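PDB 2RET: pseudopilin EpsI from Vibrio vulnificus, which forms a complex with the pseudopilin EpsJ and, here as its soluble part without the transmembrane helix, probably serves the type II secretion system in exporting proteases and toxins. Local coordinates for residues 63-68 against 81-86. The protein carries 2 engineered substitutions. Sequence-based numbering, arbitrary orientation.
Sequences LKAFDV and TVRSYV
With its CG opposite the backbone N (chi1 -178°) and its chain bent at chi3, Arg83 brings its guanidinium to the carboxylate of Asp67, whose own CG stands opposite the carbonyl carbon (chi1 -79°). The two residues form a non-hydrogen-bonded pair in the antiparallel hairpin of strands 63-71 and 80-87, the last two strands of the four-stranded sheet that packs on helix 8-30 in this pilin-like domain. The salt bridge is side-on and two-pronged: NE of Arg83 donates to OD1 of Asp67 at 3.1 Å, and NH2 of Arg83 to OD2 of Asp67 at 3.0 Å. Both oxygens are met on their syn sides and lie near the guanidinium plane, but the two flat groups are turned 27° apart, which leaves the donors off the carboxylate plane, NE more than NH2; the paired bonds fix the rotation of both.

Along the backbone, Lys64, Phe66 and Val68 each exchange two N-H...O bonds with Val86, Ser84 and Val82 respectively. On the face that carries the salt bridge, CB of Ala65 approaches CE1 of Tyr85 to 3.5 Å, meeting the ring obliquely.

The other face of the hairpin turns toward the helix, where Phe66 also touches Val28 and Met29. CB of Ser84 lies over one face of the Phe66 ring, 4.1 Å from the ring centroid, a CH-pi contact. Tyr85 and Val86 also pair antiparallel with a strand of the EpsJ chain, extending the sheet across the subunit interface, so the hairpin links the helix-packed sheet of EpsI to the EpsJ chain. Beside Ser84, Val86 meets the Phe66 ring at its edge and in its plane, with CG2 of Val86 3.4 Å from CE1 of Phe66.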
loop_
_atom_site.group_PDB
_atom_site.type_symbol
_atom_site.label_atom_id
_atom_site.label_comp_id
_atom_site.label_asym_id
_atom_site.label_seq_id
_atom_site.Cartn_x
_atom_site.Cartn_y
_atom_site.Cartn_z
ATOM N N LEU A 63 0.978 19.264 0.989
ATOM C CA LEU A 63 -0.357 19.152 1.544
ATOM C C LEU A 63 -1.085 20.477 1.557
ATOM O O LEU A 63 -0.509 21.499 1.909
ATOM C CB LEU A 63 -0.294 18.607 2.959
ATOM C CG LEU A 63 0.399 17.265 3.164
ATOM C CD1 LEU A 63 0.387 16.938 4.647
ATOM C CD2 LEU A 63 -0.208 16.143 2.321
ATOM N N LYS A 64 -2.369 20.436 1.192
ATOM C CA LYS A 64 -3.287 21.554 1.401
ATOM C C LYS A 64 -4.074 21.298 2.685
ATOM O O LYS A 64 -4.270 20.149 3.089
ATOM C CB LYS A 64 -4.227 21.722 0.195
ATOM C CG LYS A 64 -3.483 21.914 -1.105
ATOM C CD LYS A 64 -4.399 22.230 -2.276
ATOM C CE LYS A 64 -5.115 20.999 -2.825
ATOM N NZ LYS A 64 -5.565 21.252 -4.219
ATOM N N ALA A 65 -4.470 22.368 3.356
ATOM C CA ALA A 65 -5.188 22.259 4.610
ATOM C C ALA A 65 -6.455 23.103 4.517
ATOM O O ALA A 65 -6.511 24.064 3.782
ATOM C CB ALA A 65 -4.316 22.718 5.778
ATOM N N PHE A 66 -7.474 22.699 5.253
ATOM C CA PHE A 66 -8.666 23.508 5.420
ATOM C C PHE A 66 -9.177 23.281 6.814
ATOM O O PHE A 66 -8.880 22.249 7.469
ATOM C CB PHE A 66 -9.754 23.193 4.380
ATOM C CG PHE A 66 -10.196 21.754 4.365
ATOM C CD1 PHE A 66 -9.437 20.787 3.694
ATOM C CD2 PHE A 66 -11.377 21.360 4.996
ATOM C CE1 PHE A 66 -9.832 19.461 3.676
ATOM C CE2 PHE A 66 -11.792 20.024 4.979
ATOM C CZ PHE A 66 -11.007 19.077 4.311
ATOM N N ASP A 67 -9.921 24.281 7.266
ATOM C CA ASP A 67 -10.641 24.246 8.532
ATOM C C ASP A 67 -12.111 24.205 8.222
ATOM O O ASP A 67 -12.585 24.887 7.313
ATOM C CB ASP A 67 -10.362 25.485 9.358
ATOM C CG ASP A 67 -9.030 25.428 10.067
ATOM O OD1 ASP A 67 -8.599 24.313 10.459
ATOM O OD2 ASP A 67 -8.433 26.507 10.277
ATOM N N VAL A 68 -12.809 23.358 8.956
ATOM C CA VAL A 68 -14.257 23.315 9.005
ATOM C C VAL A 68 -14.626 23.748 10.439
ATOM O O VAL A 68 -14.187 23.133 11.423
ATOM C CB VAL A 68 -14.814 21.906 8.741
ATOM C CG1 VAL A 68 -16.376 21.912 8.795
ATOM C CG2 VAL A 68 -14.318 21.350 7.372
ATOM N N THR A 81 -13.959 23.529 15.692
ATOM C CA THR A 81 -13.147 23.707 14.508
ATOM C C THR A 81 -12.248 22.482 14.354
ATOM O O THR A 81 -11.635 22.036 15.321
ATOM C CB THR A 81 -12.286 24.982 14.569
ATOM O OG1 THR A 81 -13.120 26.121 14.425
ATOM C CG2 THR A 81 -11.303 25.013 13.421
ATOM N N VAL A 82 -12.189 21.957 13.121
ATOM C CA VAL A 82 -11.359 20.814 12.767
ATOM C C VAL A 82 -10.581 21.127 11.493
ATOM O O VAL A 82 -11.155 21.564 10.476
ATOM C CB VAL A 82 -12.188 19.518 12.574
ATOM C CG1 VAL A 82 -11.273 18.325 12.252
ATOM C CG2 VAL A 82 -13.019 19.217 13.827
ATOM N N ARG A 83 -9.272 20.870 11.579
ATOM C CA ARG A 83 -8.322 21.039 10.458
ATOM C C ARG A 83 -8.083 19.706 9.812
ATOM O O ARG A 83 -7.914 18.713 10.500
ATOM C CB ARG A 83 -6.969 21.594 10.939
ATOM C CG ARG A 83 -5.963 21.843 9.802
ATOM C CD ARG A 83 -4.932 22.860 10.225
ATOM N NE ARG A 83 -5.527 24.173 10.452
ATOM C CZ ARG A 83 -4.858 25.253 10.856
ATOM N NH1 ARG A 83 -3.548 25.207 11.074
ATOM N NH2 ARG A 83 -5.505 26.399 11.026
ATOM N N SER A 84 -8.064 19.690 8.485
ATOM C CA SER A 84 -7.775 18.488 7.732
ATOM C C SER A 84 -6.820 18.804 6.615
ATOM O O SER A 84 -6.644 19.943 6.268
ATOM C CB SER A 84 -9.051 17.904 7.148
ATOM O OG SER A 84 -9.976 17.728 8.175
ATOM N N TYR A 85 -6.208 17.757 6.077
ATOM C CA TYR A 85 -5.132 17.871 5.092
ATOM C C TYR A 85 -5.416 16.980 3.922
ATOM O O TYR A 85 -5.892 15.876 4.076
ATOM C CB TYR A 85 -3.783 17.488 5.695
ATOM C CG TYR A 85 -3.369 18.426 6.770
ATOM C CD1 TYR A 85 -2.675 19.587 6.470
ATOM C CD2 TYR A 85 -3.680 18.166 8.089
ATOM C CE1 TYR A 85 -2.308 20.469 7.465
ATOM C CE2 TYR A 85 -3.296 19.025 9.085
ATOM C CZ TYR A 85 -2.617 20.175 8.763
ATOM O OH TYR A 85 -2.266 21.041 9.749
ATOM N N VAL A 86 -5.119 17.494 2.749
ATOM C CA VAL A 86 -5.424 16.821 1.498
ATOM C C VAL A 86 -4.135 16.784 0.701
ATOM O O VAL A 86 -3.391 17.748 0.710
ATOM C CB VAL A 86 -6.506 17.584 0.715
ATOM C CG1 VAL A 86 -7.027 16.741 -0.387
ATOM C CG2 VAL A 86 -7.627 17.950 1.625
#